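Local coordinates for protein putative O-GlcNAcase nagJ (Clostridium perfringens, PDB 6PV5) that probably cleaves N-acetylhexosamine from glycans as a hexosaminidase of glycoside hydrolase family 84, its catalytic barrel forming part of this fragment, at residues E193-T198 / V436-F441; L401-P406 / L493-P498. All coordinates share one frame; numbering follows the deposited sequence.

In the fold
Both contacts gather around the C-terminal ends of strands in the eight-stranded parallel barrel of the beta-N-acetylglucosaminidase region. Contact 1 joins the loops after the first and last strands, 188-192 and 431-436, where the barrel closes; contact 2 sets the end of the seventh strand, 399-403, against the loop 493-498 between helices 480-487 and 501-515. Their centres lie about 13 Å apart, and they meet directly: N437 ND2 of contact 1 is 3.0 Å from N404 OD1 of contact 2, probably a hydrogen bond. The side chains of Y196 and N404 are each about 8 Å from that of D305, the predicted proton donor.

Contact 1: E193-T198 / V436-F441; sequences EGFYGT and VNPMRF. With EDO (1,2-ethanediol), chain E.
F195 carries its CG between the backbone N and the carbonyl carbon (chi1 42°), which turns one ring face onto the backbone of R440: CA of R440 sits 3.6 Å from the F195 ring centroid, close to the ring normal, a CH-pi contact. The CE2 corner of the same ring meets P438 CG at 4.1 Å. N437 instead places CG anti to the backbone N (chi1 -165°), and its amide reaches the G194 backbone at both ends. Both bonds are weak: G194 N to N437 OD1 spans 3.1 Å but bends to 128°, and N437 ND2 to G194 O stretches to 3.5 Å. The stronger partner of ND2 is N404 OD1. Farther along, the R440 chain runs extended past G197 and T198. Its NH1 has a salt bridge to E412 and also gives to a water, 3.0 Å away, that donates to Y196 O; NE makes a weak bond to the O2 of an ethanediol, probably from the crystallisation liquor. F441 CZ lies over one face of the guanidinium. The chemistry thus grades from a ring held by packing, and a buried amide held chiefly by N404, to a guanidinium whose polar link to the Y196 carbonyl runs through a water.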
loop_
_atom_site.group_PDB
_atom_site.type_symbol
_atom_site.label_atom_id
_atom_site.label_comp_id
_atom_site.label_asym_id
_atom_site.label_seq_id
_atom_site.Cartn_x
_atom_site.Cartn_y
_atom_site.Cartn_z
ATOM N N GLU A 193 9.124 4.365 -3.096
ATOM C CA GLU A 193 9.079 5.801 -3.320
ATOM C C GLU A 193 9.365 6.097 -4.791
ATOM O O GLU A 193 10.453 6.535 -5.149
ATOM C CB GLU A 193 10.023 6.529 -2.358
ATOM C CG GLU A 193 9.757 8.028 -2.300
ATOM C CD GLU A 193 10.423 8.851 -1.200
ATOM O OE1 GLU A 193 10.689 10.028 -1.453
ATOM O OE2 GLU A 193 10.639 8.325 -0.090
ATOM N N GLY A 194 8.364 5.900 -5.652
ATOM C CA GLY A 194 8.614 6.011 -7.076
ATOM C C GLY A 194 7.803 7.099 -7.780
ATOM O O GLY A 194 7.707 7.076 -8.996
ATOM N N PHE A 195 7.256 8.079 -7.047
ATOM C CA PHE A 195 6.548 9.182 -7.694
ATOM C C PHE A 195 7.535 10.276 -8.101
ATOM O O PHE A 195 8.576 10.434 -7.454
ATOM C CB PHE A 195 5.542 9.817 -6.725
ATOM C CG PHE A 195 6.084 9.979 -5.332
ATOM C CD1 PHE A 195 6.889 11.064 -5.011
ATOM C CD2 PHE A 195 5.846 9.012 -4.371
ATOM C CE1 PHE A 195 7.412 11.203 -3.739
ATOM C CE2 PHE A 195 6.388 9.145 -3.103
ATOM C CZ PHE A 195 7.184 10.230 -2.801
ATOM N N TYR A 196 7.194 11.024 -9.165
ATOM C CA TYR A 196 7.781 12.338 -9.401
ATOM C C TYR A 196 7.116 13.387 -8.503
ATOM O O TYR A 196 6.013 13.185 -7.980
ATOM C CB TYR A 196 7.975 12.691 -10.888
ATOM C CG TYR A 196 6.826 12.569 -11.865
ATOM C CD1 TYR A 196 5.878 13.581 -11.999
ATOM C CD2 TYR A 196 6.741 11.504 -12.760
ATOM C CE1 TYR A 196 4.844 13.501 -12.930
ATOM C CE2 TYR A 196 5.708 11.408 -13.690
ATOM C CZ TYR A 196 4.746 12.408 -13.778
ATOM O OH TYR A 196 3.709 12.321 -14.680
ATOM N N GLY A 197 7.847 14.487 -8.287
ATOM C CA GLY A 197 7.455 15.548 -7.376
ATOM C C GLY A 197 8.300 15.528 -6.105
ATOM O O GLY A 197 9.173 14.681 -5.955
ATOM N N THR A 198 7.992 16.447 -5.181
ATOM C CA THR A 198 8.705 16.613 -3.928
ATOM C C THR A 198 8.793 15.287 -3.176
ATOM O O THR A 198 7.774 14.630 -2.935
ATOM C CB THR A 198 8.021 17.671 -3.053
ATOM O OG1 THR A 198 8.037 18.889 -3.797
ATOM C CG2 THR A 198 8.695 17.849 -1.710
ATOM N N VAL A 436 3.528 -1.206 -3.944
ATOM C CA VAL A 436 2.665 -0.035 -4.050
ATOM C C VAL A 436 3.503 1.206 -4.322
ATOM O O VAL A 436 4.487 1.452 -3.630
ATOM C CB VAL A 436 1.857 0.169 -2.766
ATOM C CG1 VAL A 436 1.049 1.467 -2.826
ATOM C CG2 VAL A 436 0.973 -1.035 -2.502
ATOM N N ASN A 437 3.141 1.928 -5.384
ATOM C CA ASN A 437 3.705 3.233 -5.675
ATOM C C ASN A 437 2.728 4.291 -5.149
ATOM O O ASN A 437 1.599 4.390 -5.628
ATOM C CB ASN A 437 3.972 3.408 -7.168
ATOM C CG ASN A 437 4.879 4.582 -7.483
ATOM O OD1 ASN A 437 5.534 5.120 -6.590
ATOM N ND2 ASN A 437 4.910 5.005 -8.734
ATOM N N PRO A 438 3.090 5.037 -4.084
ATOM C CA PRO A 438 2.145 5.937 -3.416
ATOM C C PRO A 438 2.242 7.339 -4.011
ATOM O O PRO A 438 2.990 7.573 -4.962
ATOM C CB PRO A 438 2.657 5.868 -1.961
ATOM C CG PRO A 438 4.186 5.811 -2.142
ATOM C CD PRO A 438 4.398 4.982 -3.396
ATOM N N MET A 439 1.467 8.267 -3.435
ATOM C CA MET A 439 1.487 9.672 -3.806
ATOM C C MET A 439 2.652 10.367 -3.102
ATOM O O MET A 439 3.072 9.931 -2.026
ATOM C CB MET A 439 0.195 10.353 -3.323
ATOM C CG MET A 439 -1.056 9.874 -4.047
ATOM S SD MET A 439 -2.540 10.817 -3.561
ATOM C CE MET A 439 -2.838 10.096 -1.955
ATOM N N ARG A 440 3.069 11.517 -3.644
ATOM C CA ARG A 440 4.064 12.321 -2.949
ATOM C C ARG A 440 3.526 12.778 -1.594
ATOM O O ARG A 440 4.313 13.178 -0.735
ATOM C CB ARG A 440 4.548 13.483 -3.821
ATOM C CG ARG A 440 3.614 14.682 -3.885
ATOM C CD ARG A 440 4.370 15.830 -4.548
ATOM N NE ARG A 440 3.686 17.117 -4.470
ATOM C CZ ARG A 440 2.829 17.572 -5.388
ATOM N NH1 ARG A 440 2.554 16.847 -6.464
ATOM N NH2 ARG A 440 2.242 18.747 -5.220
ATOM N N PHE A 441 2.194 12.699 -1.410
ATOM C CA PHE A 441 1.515 13.088 -0.177
ATOM C C PHE A 441 1.439 11.891 0.754
ATOM O O PHE A 441 0.619 10.989 0.553
ATOM C CB PHE A 441 0.096 13.603 -0.444
ATOM C CG PHE A 441 0.056 14.710 -1.471
ATOM C CD1 PHE A 441 0.508 15.988 -1.158
ATOM C CD2 PHE A 441 -0.387 14.457 -2.762
ATOM C CE1 PHE A 441 0.509 16.989 -2.123
ATOM C CE2 PHE A 441 -0.413 15.455 -3.726
ATOM C CZ PHE A 441 0.042 16.724 -3.401
HETATM C C1 EDO E . 5.042 19.941 -1.993
HETATM O O1 EDO E . 4.907 20.471 -3.304
HETATM C C2 EDO E . 3.914 19.068 -1.577
HETATM O O2 EDO E . 4.270 17.723 -1.255
HETATM O O HOH W 1 3.747 14.309 -7.504
HETATM O O HOH W 2 6.151 15.336 -1.130
#

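Contact 2: L401-P406 / L493-P498; sequences LWWNYP and LDTGRP
T495 meets Y405 through its methyl: CG2 lies 3.7 Å from Y405 CD1 and 3.9 Å from Y405 CB. Its hydroxyl branch, anti to the backbone N (chi1 -169°), turns to the indole of W403, with OG1 3.8 Å from CZ2 of that ring. One small side chain therefore touches both aromatics, a different branch to each. The T495 carbonyl O comes within 3.6 Å of Y405 CE1, and G496 CA packs against that same ring carbon. L493 CD2 also approaches P406 O, at 4.0 Å. Polar partners a shell further out fix these groups. T495 OG1 is hydrogen-bonded to P379 O and Y405 OH to T491 O, while a water joins Y405 OH, weakly, to R497 N. The loop folds back on itself through L493 N to T495 O, at 2.9 Å. On the barrel side, N404 centres an inverse gamma turn, its OD1 accepting from W402 NE1 at 2.9 Å, and a cis peptide precedes P406. Buried van der Waals packing thus joins the end of the seventh strand of a (beta/alpha)8 barrel, the catalytic fold of family 84, to the loop that leads into helix 501-515, in the helical region after the barrel.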
loop_
_atom_site.group_PDB
_atom_site.type_symbol
_atom_site.label_atom_id
_atom_site.label_comp_id
_atom_site.label_asym_id
_atom_site.label_seq_id
_atom_site.Cartn_x
_atom_site.Cartn_y
_atom_site.Cartn_z
ATOM N N LEU A 401 4.706 -7.306 -9.061
ATOM C CA LEU A 401 3.833 -6.286 -9.622
ATOM C C LEU A 401 4.130 -4.919 -8.990
ATOM O O LEU A 401 3.972 -4.743 -7.788
ATOM C CB LEU A 401 2.375 -6.709 -9.424
ATOM C CG LEU A 401 1.327 -5.674 -9.865
ATOM C CD1 LEU A 401 1.406 -5.348 -11.368
ATOM C CD2 LEU A 401 -0.078 -6.132 -9.484
ATOM N N TRP A 402 4.607 -3.978 -9.807
ATOM C CA TRP A 402 4.745 -2.596 -9.412
ATOM C C TRP A 402 3.395 -1.918 -9.676
ATOM O O TRP A 402 2.985 -1.734 -10.819
ATOM C CB TRP A 402 5.880 -1.975 -10.220
ATOM C CG TRP A 402 6.052 -0.497 -10.054
ATOM C CD1 TRP A 402 5.101 0.471 -10.222
ATOM C CD2 TRP A 402 7.276 0.197 -9.749
ATOM N NE1 TRP A 402 5.642 1.713 -10.029
ATOM C CE2 TRP A 402 6.974 1.581 -9.742
ATOM C CE3 TRP A 402 8.588 -0.216 -9.477
ATOM C CZ2 TRP A 402 7.937 2.557 -9.473
ATOM C CZ3 TRP A 402 9.542 0.754 -9.237
ATOM C CH2 TRP A 402 9.220 2.115 -9.240
ATOM N N TRP A 403 2.664 -1.642 -8.600
ATOM C CA TRP A 403 1.285 -1.208 -8.760
ATOM C C TRP A 403 1.181 0.309 -8.628
ATOM O O TRP A 403 1.419 0.855 -7.547
ATOM C CB TRP A 403 0.382 -1.938 -7.773
ATOM C CG TRP A 403 -1.051 -1.622 -8.035
ATOM C CD1 TRP A 403 -1.939 -1.065 -7.160
ATOM C CD2 TRP A 403 -1.747 -1.784 -9.282
ATOM N NE1 TRP A 403 -3.150 -0.908 -7.772
ATOM C CE2 TRP A 403 -3.057 -1.312 -9.078
ATOM C CE3 TRP A 403 -1.380 -2.261 -10.548
ATOM C CZ2 TRP A 403 -4.013 -1.306 -10.093
ATOM C CZ3 TRP A 403 -2.331 -2.276 -11.547
ATOM C CH2 TRP A 403 -3.619 -1.786 -11.321
ATOM N N ASN A 404 0.810 0.958 -9.732
ATOM C CA ASN A 404 0.807 2.413 -9.823
ATOM C C ASN A 404 -0.505 2.999 -9.279
ATOM O O ASN A 404 -1.278 3.639 -9.996
ATOM C CB ASN A 404 1.085 2.880 -11.255
ATOM C CG ASN A 404 2.571 2.980 -11.533
ATOM O OD1 ASN A 404 3.329 3.425 -10.674
ATOM N ND2 ASN A 404 3.001 2.539 -12.703
ATOM N N TYR A 405 -0.726 2.805 -7.986
ATOM C CA TYR A 405 -1.821 3.419 -7.247
ATOM C C TYR A 405 -1.484 3.228 -5.771
ATOM O O TYR A 405 -1.032 2.138 -5.396
ATOM C CB TYR A 405 -3.119 2.692 -7.614
ATOM C CG TYR A 405 -4.364 3.260 -6.998
ATOM C CD1 TYR A 405 -5.149 4.165 -7.704
ATOM C CD2 TYR A 405 -4.732 2.939 -5.705
ATOM C CE1 TYR A 405 -6.300 4.705 -7.148
ATOM C CE2 TYR A 405 -5.883 3.463 -5.142
ATOM C CZ TYR A 405 -6.670 4.351 -5.863
ATOM O OH TYR A 405 -7.795 4.892 -5.302
ATOM N N PRO A 406 -1.665 4.228 -4.868
ATOM C CA PRO A 406 -2.331 5.506 -5.167
ATOM C C PRO A 406 -1.600 6.634 -5.888
ATOM O O PRO A 406 -2.161 7.727 -6.039
ATOM C CB PRO A 406 -2.718 6.003 -3.758
ATOM C CG PRO A 406 -1.611 5.485 -2.864
ATOM C CD PRO A 406 -1.321 4.104 -3.447
ATOM N N LEU A 493 -8.606 7.418 -10.363
ATOM C CA LEU A 493 -7.710 8.237 -11.158
ATOM C C LEU A 493 -7.651 7.636 -12.562
ATOM O O LEU A 493 -8.675 7.557 -13.233
ATOM C CB LEU A 493 -6.341 8.296 -10.466
ATOM C CG LEU A 493 -6.067 9.460 -9.500
ATOM C CD1 LEU A 493 -7.196 9.661 -8.525
ATOM C CD2 LEU A 493 -4.798 9.176 -8.711
ATOM N N ASP A 494 -6.474 7.207 -13.034
ATOM C CA ASP A 494 -6.483 6.429 -14.264
ATOM C C ASP A 494 -6.763 4.957 -13.956
ATOM O O ASP A 494 -6.979 4.168 -14.854
ATOM C CB ASP A 494 -5.208 6.618 -15.077
ATOM C CG ASP A 494 -5.177 7.947 -15.808
ATOM O OD1 ASP A 494 -6.122 8.738 -15.618
ATOM O OD2 ASP A 494 -4.189 8.187 -16.543
ATOM N N THR A 495 -6.761 4.596 -12.677
ATOM C CA THR A 495 -7.150 3.267 -12.244
ATOM C C THR A 495 -7.823 3.477 -10.897
ATOM O O THR A 495 -7.812 4.601 -10.398
ATOM C CB THR A 495 -5.946 2.314 -12.189
ATOM O OG1 THR A 495 -6.424 0.976 -11.999
ATOM C CG2 THR A 495 -4.964 2.665 -11.090
ATOM N N GLY A 496 -8.388 2.413 -10.320
ATOM C CA GLY A 496 -8.970 2.524 -8.990
ATOM C C GLY A 496 -10.457 2.195 -9.004
ATOM O O GLY A 496 -11.073 2.112 -10.067
ATOM N N ARG A 497 -11.018 1.980 -7.821
ATOM C CA ARG A 497 -12.460 1.854 -7.679
ATOM C C ARG A 497 -13.139 3.083 -8.293
ATOM O O ARG A 497 -12.701 4.217 -8.058
ATOM C CB ARG A 497 -12.769 1.747 -6.183
ATOM C CG ARG A 497 -14.244 1.826 -5.797
ATOM C CD ARG A 497 -14.329 2.193 -4.326
ATOM N NE ARG A 497 -15.667 2.286 -3.729
ATOM C CZ ARG A 497 -16.395 3.403 -3.636
ATOM N NH1 ARG A 497 -17.573 3.359 -3.043
ATOM N NH2 ARG A 497 -15.954 4.554 -4.127
ATOM N N PRO A 498 -14.228 2.910 -9.089
ATOM C CA PRO A 498 -14.997 4.056 -9.603
ATOM C C PRO A 498 -15.564 4.904 -8.463
ATOM O O PRO A 498 -15.943 4.379 -7.423
ATOM C CB PRO A 498 -16.122 3.400 -10.447
ATOM C CG PRO A 498 -15.503 2.041 -10.812
ATOM C CD PRO A 498 -14.781 1.612 -9.536
HETATM O O HOH W 3 -9.337 2.478 -5.529
#